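Local coordinates for protein thermosome subunit (Methanococcoides burtonii, PDB 3AQ1) that probably uses ATP binding and hydrolysis to help unfolded proteins fold, as a group II chaperonin of the TCP-1 family, at residues 176-190 with 293-305. Sequence-based numbering, arbitrary orientation.
Sequences RSHPNMPEKVENAKI and EDVGTAGLVEEKE
Val185 and Val301 exchange backbone hydrogen bonds near one end of an antiparallel strand pair that belongs to the mixed sheet of this chaperonin's apical domain. Further bonds join Ala188 with Ala298, one of them weak, and Ile190 with Gly296, which also exchange two bonds. Where both strands turn a corner, the pairing survives through Asn187 N to Gly299 O; Gly299 and Leu300 form a classic beta bulge opposite Thr315 of strand 310-317.

Apolar contacts gather on the buried side. Ala188 CB lies 3.7 Å from Val301 CG2, and Ile190, its CG1 anti to the carbonyl carbon (chi1 -63°), brings CD1 to 3.6 Å from Ala298 CB. On the other side, Lys184 and Glu302 run alongside each other, pointing the same way.

A salt bridge closes the end beyond Val185: Arg176 NE donates to Glu303 OE1 at 2.9 Å from above the carboxylate plane, while Arg176 NH1 reaches Met181 O. A methionine in place of Arg176 would probably leave the carboxylate of the buried Glu303 with little more than a long, weak ion pair to Lys310, and Met181 O without this donor. Arg176 N also grips Glu303 OE1, 2.8 Å away and nearly in line with the carboxylate C-O bond.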
loop_
_atom_site.group_PDB
_atom_site.type_symbol
_atom_site.label_atom_id
_atom_site.label_comp_id
_atom_site.label_asym_id
_atom_site.label_seq_id
_atom_site.Cartn_x
_atom_site.Cartn_y
_atom_site.Cartn_z
ATOM N N ARG A 176 -3.393 20.943 -24.200
ATOM C CA ARG A 176 -3.003 22.352 -24.216
ATOM C C ARG A 176 -4.264 23.189 -24.255
ATOM O O ARG A 176 -5.209 22.844 -24.977
ATOM C CB ARG A 176 -2.184 22.664 -25.455
ATOM C CG ARG A 176 -0.777 22.178 -25.423
ATOM C CD ARG A 176 -0.195 22.297 -26.801
ATOM N NE ARG A 176 -0.809 21.328 -27.693
ATOM C CZ ARG A 176 -0.737 21.381 -29.017
ATOM N NH1 ARG A 176 -0.090 22.374 -29.600
ATOM N NH2 ARG A 176 -1.317 20.447 -29.760
ATOM N N SER A 177 -4.280 24.290 -23.505
ATOM C CA SER A 177 -5.468 25.139 -23.451
ATOM C C SER A 177 -5.690 25.914 -24.739
ATOM O O SER A 177 -6.834 26.268 -25.071
ATOM C CB SER A 177 -5.418 26.110 -22.271
ATOM O OG SER A 177 -4.406 27.070 -22.477
ATOM N N HIS A 178 -4.594 26.200 -25.439
ATOM C CA HIS A 178 -4.628 26.945 -26.701
ATOM C C HIS A 178 -3.841 26.140 -27.724
ATOM O O HIS A 178 -2.770 25.617 -27.421
ATOM C CB HIS A 178 -4.032 28.354 -26.527
ATOM C CG HIS A 178 -4.421 29.332 -27.599
ATOM N ND1 HIS A 178 -3.838 29.346 -28.849
ATOM C CD2 HIS A 178 -5.310 30.357 -27.591
ATOM C CE1 HIS A 178 -4.359 30.326 -29.567
ATOM N NE2 HIS A 178 -5.256 30.956 -28.828
ATOM N N PRO A 179 -4.377 26.028 -28.940
ATOM C CA PRO A 179 -3.811 25.141 -29.962
ATOM C C PRO A 179 -2.498 25.662 -30.542
ATOM O O PRO A 179 -1.766 24.899 -31.181
ATOM C CB PRO A 179 -4.889 25.121 -31.049
ATOM C CG PRO A 179 -6.086 25.763 -30.433
ATOM C CD PRO A 179 -5.586 26.709 -29.414
ATOM N N ASN A 180 -2.192 26.936 -30.331
ATOM C CA ASN A 180 -0.929 27.448 -30.851
ATOM C C ASN A 180 0.226 27.316 -29.870
ATOM O O ASN A 180 1.341 27.709 -30.180
ATOM C CB ASN A 180 -1.068 28.877 -31.390
ATOM C CG ASN A 180 -2.059 28.962 -32.540
ATOM O OD1 ASN A 180 -2.371 27.953 -33.178
ATOM N ND2 ASN A 180 -2.571 30.161 -32.802
ATOM N N MET A 181 -0.041 26.742 -28.698
ATOM C CA MET A 181 1.018 26.463 -27.736
ATOM C C MET A 181 1.896 25.347 -28.272
ATOM O O MET A 181 1.427 24.512 -29.028
ATOM C CB MET A 181 0.421 26.088 -26.391
ATOM C CG MET A 181 -0.384 27.208 -25.778
ATOM S SD MET A 181 -1.214 26.736 -24.262
ATOM C CE MET A 181 -1.838 28.309 -23.704
ATOM N N PRO A 182 3.184 25.338 -27.909
ATOM C CA PRO A 182 4.116 24.331 -28.440
ATOM C C PRO A 182 3.747 22.889 -28.055
ATOM O O PRO A 182 3.252 22.649 -26.954
ATOM C CB PRO A 182 5.467 24.740 -27.811
ATOM C CG PRO A 182 5.100 25.537 -26.602
ATOM C CD PRO A 182 3.872 26.306 -27.041
ATOM N N GLU A 183 3.991 21.940 -28.954
ATOM C CA GLU A 183 3.612 20.556 -28.693
ATOM C C GLU A 183 4.528 19.857 -27.704
ATOM O O GLU A 183 4.080 19.072 -26.876
ATOM C CB GLU A 183 3.571 19.756 -29.984
ATOM C CG GLU A 183 2.196 19.679 -30.598
ATOM C CD GLU A 183 2.151 18.752 -31.797
ATOM O OE1 GLU A 183 2.521 17.563 -31.645
ATOM O OE2 GLU A 183 1.746 19.221 -32.886
ATOM N N LYS A 184 5.818 20.129 -27.819
ATOM C CA LYS A 184 6.805 19.570 -26.916
ATOM C C LYS A 184 7.467 20.740 -26.223
ATOM O O LYS A 184 7.441 21.852 -26.726
ATOM C CB LYS A 184 7.877 18.764 -27.672
ATOM C CG LYS A 184 7.377 17.541 -28.399
ATOM C CD LYS A 184 8.368 17.047 -29.474
ATOM C CE LYS A 184 9.303 15.935 -28.991
ATOM N NZ LYS A 184 10.377 16.418 -28.070
ATOM N N VAL A 185 8.046 20.483 -25.058
ATOM C CA VAL A 185 8.920 21.434 -24.418
ATOM C C VAL A 185 10.046 20.696 -23.743
ATOM O O VAL A 185 9.810 19.937 -22.821
ATOM C CB VAL A 185 8.198 22.261 -23.376
ATOM C CG1 VAL A 185 9.178 23.202 -22.737
ATOM C CG2 VAL A 185 7.075 23.046 -24.016
ATOM N N GLU A 186 11.272 20.912 -24.213
ATOM C CA GLU A 186 12.442 20.315 -23.587
ATOM C C GLU A 186 12.923 21.209 -22.454
ATOM O O GLU A 186 12.709 22.417 -22.474
ATOM C CB GLU A 186 13.538 20.082 -24.611
ATOM C CG GLU A 186 13.149 19.091 -25.692
ATOM C CD GLU A 186 14.223 18.918 -26.756
ATOM O OE1 GLU A 186 15.300 19.567 -26.671
ATOM O OE2 GLU A 186 13.975 18.127 -27.688
ATOM N N ASN A 187 13.554 20.607 -21.454
ATOM C CA ASN A 187 13.941 21.342 -20.261
ATOM C C ASN A 187 12.810 22.235 -19.845
ATOM O O ASN A 187 12.909 23.451 -19.909
ATOM C CB ASN A 187 15.179 22.183 -20.525
ATOM C CG ASN A 187 16.292 21.376 -21.079
ATOM O OD1 ASN A 187 16.647 20.334 -20.519
ATOM N ND2 ASN A 187 16.851 21.828 -22.200
ATOM N N ALA A 188 11.719 21.620 -19.430
ATOM C CA ALA A 188 10.556 22.366 -19.004
ATOM C C ALA A 188 10.851 23.037 -17.675
ATOM O O ALA A 188 11.548 22.483 -16.824
ATOM C CB ALA A 188 9.359 21.437 -18.890
ATOM N N LYS A 189 10.330 24.245 -17.515
ATOM C CA LYS A 189 10.380 24.921 -16.232
ATOM C C LYS A 189 8.936 25.133 -15.850
ATOM O O LYS A 189 8.208 25.851 -16.526
ATOM C CB LYS A 189 11.117 26.251 -16.355
ATOM C CG LYS A 189 12.501 26.088 -16.890
ATOM C CD LYS A 189 13.356 25.273 -15.939
ATOM C CE LYS A 189 14.650 24.830 -16.597
ATOM N NZ LYS A 189 15.600 24.349 -15.572
ATOM N N ILE A 190 8.518 24.489 -14.773
ATOM C CA ILE A 190 7.099 24.293 -14.521
ATOM C C ILE A 190 6.573 25.150 -13.388
ATOM O O ILE A 190 7.149 25.188 -12.294
ATOM C CB ILE A 190 6.829 22.832 -14.199
ATOM C CG1 ILE A 190 7.183 21.978 -15.413
ATOM C CG2 ILE A 190 5.382 22.643 -13.759
ATOM C CD1 ILE A 190 7.494 20.566 -15.078
ATOM N N GLU A 293 12.398 30.045 -7.065
ATOM C CA GLU A 293 12.457 28.759 -6.373
ATOM C C GLU A 293 11.131 27.995 -6.502
ATOM O O GLU A 293 11.088 26.761 -6.392
ATOM C CB GLU A 293 12.819 28.959 -4.895
ATOM C CG GLU A 293 14.185 29.624 -4.662
ATOM C CD GLU A 293 14.092 31.093 -4.221
ATOM O OE1 GLU A 293 13.668 31.351 -3.071
ATOM O OE2 GLU A 293 14.457 31.990 -5.016
ATOM N N ASP A 294 10.057 28.741 -6.750
ATOM C CA ASP A 294 8.715 28.183 -6.867
ATOM C C ASP A 294 8.543 27.306 -8.109
ATOM O O ASP A 294 7.542 26.609 -8.255
ATOM C CB ASP A 294 7.678 29.311 -6.872
ATOM C CG ASP A 294 7.440 29.893 -5.484
ATOM O OD1 ASP A 294 7.605 29.148 -4.488
ATOM O OD2 ASP A 294 7.077 31.093 -5.389
ATOM N N VAL A 295 9.541 27.332 -8.981
ATOM C CA VAL A 295 9.466 26.698 -10.286
ATOM C C VAL A 295 10.112 25.327 -10.325
ATOM O O VAL A 295 11.264 25.158 -9.922
ATOM C CB VAL A 295 10.138 27.579 -11.322
ATOM C CG1 VAL A 295 10.170 26.887 -12.711
ATOM C CG2 VAL A 295 9.438 28.932 -11.365
ATOM N N GLY A 296 9.361 24.351 -10.829
ATOM C CA GLY A 296 9.831 22.983 -10.916
ATOM C C GLY A 296 10.465 22.705 -12.260
ATOM O O GLY A 296 10.444 23.546 -13.155
ATOM N N THR A 297 11.028 21.514 -12.408
ATOM C CA THR A 297 11.675 21.143 -13.654
ATOM C C THR A 297 11.318 19.728 -14.085
ATOM O O THR A 297 11.072 18.861 -13.255
ATOM C CB THR A 297 13.208 21.199 -13.527
ATOM O OG1 THR A 297 13.645 20.143 -12.671
ATOM C CG2 THR A 297 13.657 22.519 -12.960
ATOM N N ALA A 298 11.334 19.502 -15.391
ATOM C CA ALA A 298 11.127 18.183 -15.952
ATOM C C ALA A 298 11.882 18.065 -17.262
ATOM O O ALA A 298 11.896 18.990 -18.047
ATOM C CB ALA A 298 9.636 17.951 -16.196
ATOM N N GLY A 299 12.486 16.917 -17.520
ATOM C CA GLY A 299 13.146 16.701 -18.791
ATOM C C GLY A 299 12.297 17.095 -19.990
ATOM O O GLY A 299 12.789 17.712 -20.946
ATOM N N LEU A 300 11.018 16.739 -19.949
ATOM C CA LEU A 300 10.163 16.906 -21.114
ATOM C C LEU A 300 8.685 17.020 -20.745
ATOM O O LEU A 300 8.176 16.281 -19.921
ATOM C CB LEU A 300 10.373 15.735 -22.092
ATOM C CG LEU A 300 9.528 15.650 -23.368
ATOM C CD1 LEU A 300 9.771 16.842 -24.268
ATOM C CD2 LEU A 300 9.808 14.357 -24.118
ATOM N N VAL A 301 8.005 17.965 -21.370
ATOM C CA VAL A 301 6.569 18.049 -21.295
ATOM C C VAL A 301 6.033 18.090 -22.715
ATOM O O VAL A 301 6.418 18.957 -23.484
ATOM C CB VAL A 301 6.126 19.290 -20.539
ATOM C CG1 VAL A 301 4.635 19.541 -20.776
ATOM C CG2 VAL A 301 6.436 19.122 -19.061
ATOM N N GLU A 302 5.178 17.133 -23.075
ATOM C CA GLU A 302 4.589 17.115 -24.417
ATOM C C GLU A 302 3.192 16.528 -24.454
ATOM O O GLU A 302 2.810 15.746 -23.592
ATOM C CB GLU A 302 5.470 16.364 -25.409
ATOM C CG GLU A 302 5.556 14.894 -25.178
ATOM C CD GLU A 302 6.181 14.161 -26.351
ATOM O OE1 GLU A 302 6.079 14.664 -27.494
ATOM O OE2 GLU A 302 6.751 13.070 -26.132
ATOM N N GLU A 303 2.434 16.946 -25.456
ATOM C CA GLU A 303 1.100 16.428 -25.716
ATOM C C GLU A 303 1.226 15.294 -26.721
ATOM O O GLU A 303 1.649 15.513 -27.858
ATOM C CB GLU A 303 0.228 17.540 -26.294
ATOM C CG GLU A 303 -1.253 17.245 -26.343
ATOM C CD GLU A 303 -2.034 18.401 -26.963
ATOM O OE1 GLU A 303 -2.306 19.374 -26.226
ATOM O OE2 GLU A 303 -2.366 18.348 -28.175
ATOM N N LYS A 304 0.894 14.078 -26.294
ATOM C CA LYS A 304 0.883 12.920 -27.187
ATOM C C LYS A 304 -0.541 12.614 -27.591
ATOM O O LYS A 304 -1.478 12.849 -26.819
ATOM C CB LYS A 304 1.491 11.678 -26.529
ATOM C CG LYS A 304 3.006 11.678 -26.410
ATOM C CD LYS A 304 3.542 10.263 -26.165
ATOM C CE LYS A 304 4.954 10.093 -26.743
ATOM N NZ LYS A 304 5.355 8.656 -26.867
ATOM N N GLU A 305 -0.704 12.087 -28.800
ATOM C CA GLU A 305 -1.996 11.551 -29.214
ATOM C C GLU A 305 -2.114 10.035 -28.926
ATOM O O GLU A 305 -1.415 9.220 -29.527
ATOM C CB GLU A 305 -2.262 11.875 -30.687
ATOM C CG GLU A 305 -3.738 11.947 -31.042
ATOM C CD GLU A 305 -4.044 13.018 -32.073
ATOM O OE1 GLU A 305 -3.104 13.730 -32.487
ATOM O OE2 GLU A 305 -5.226 13.154 -32.462
#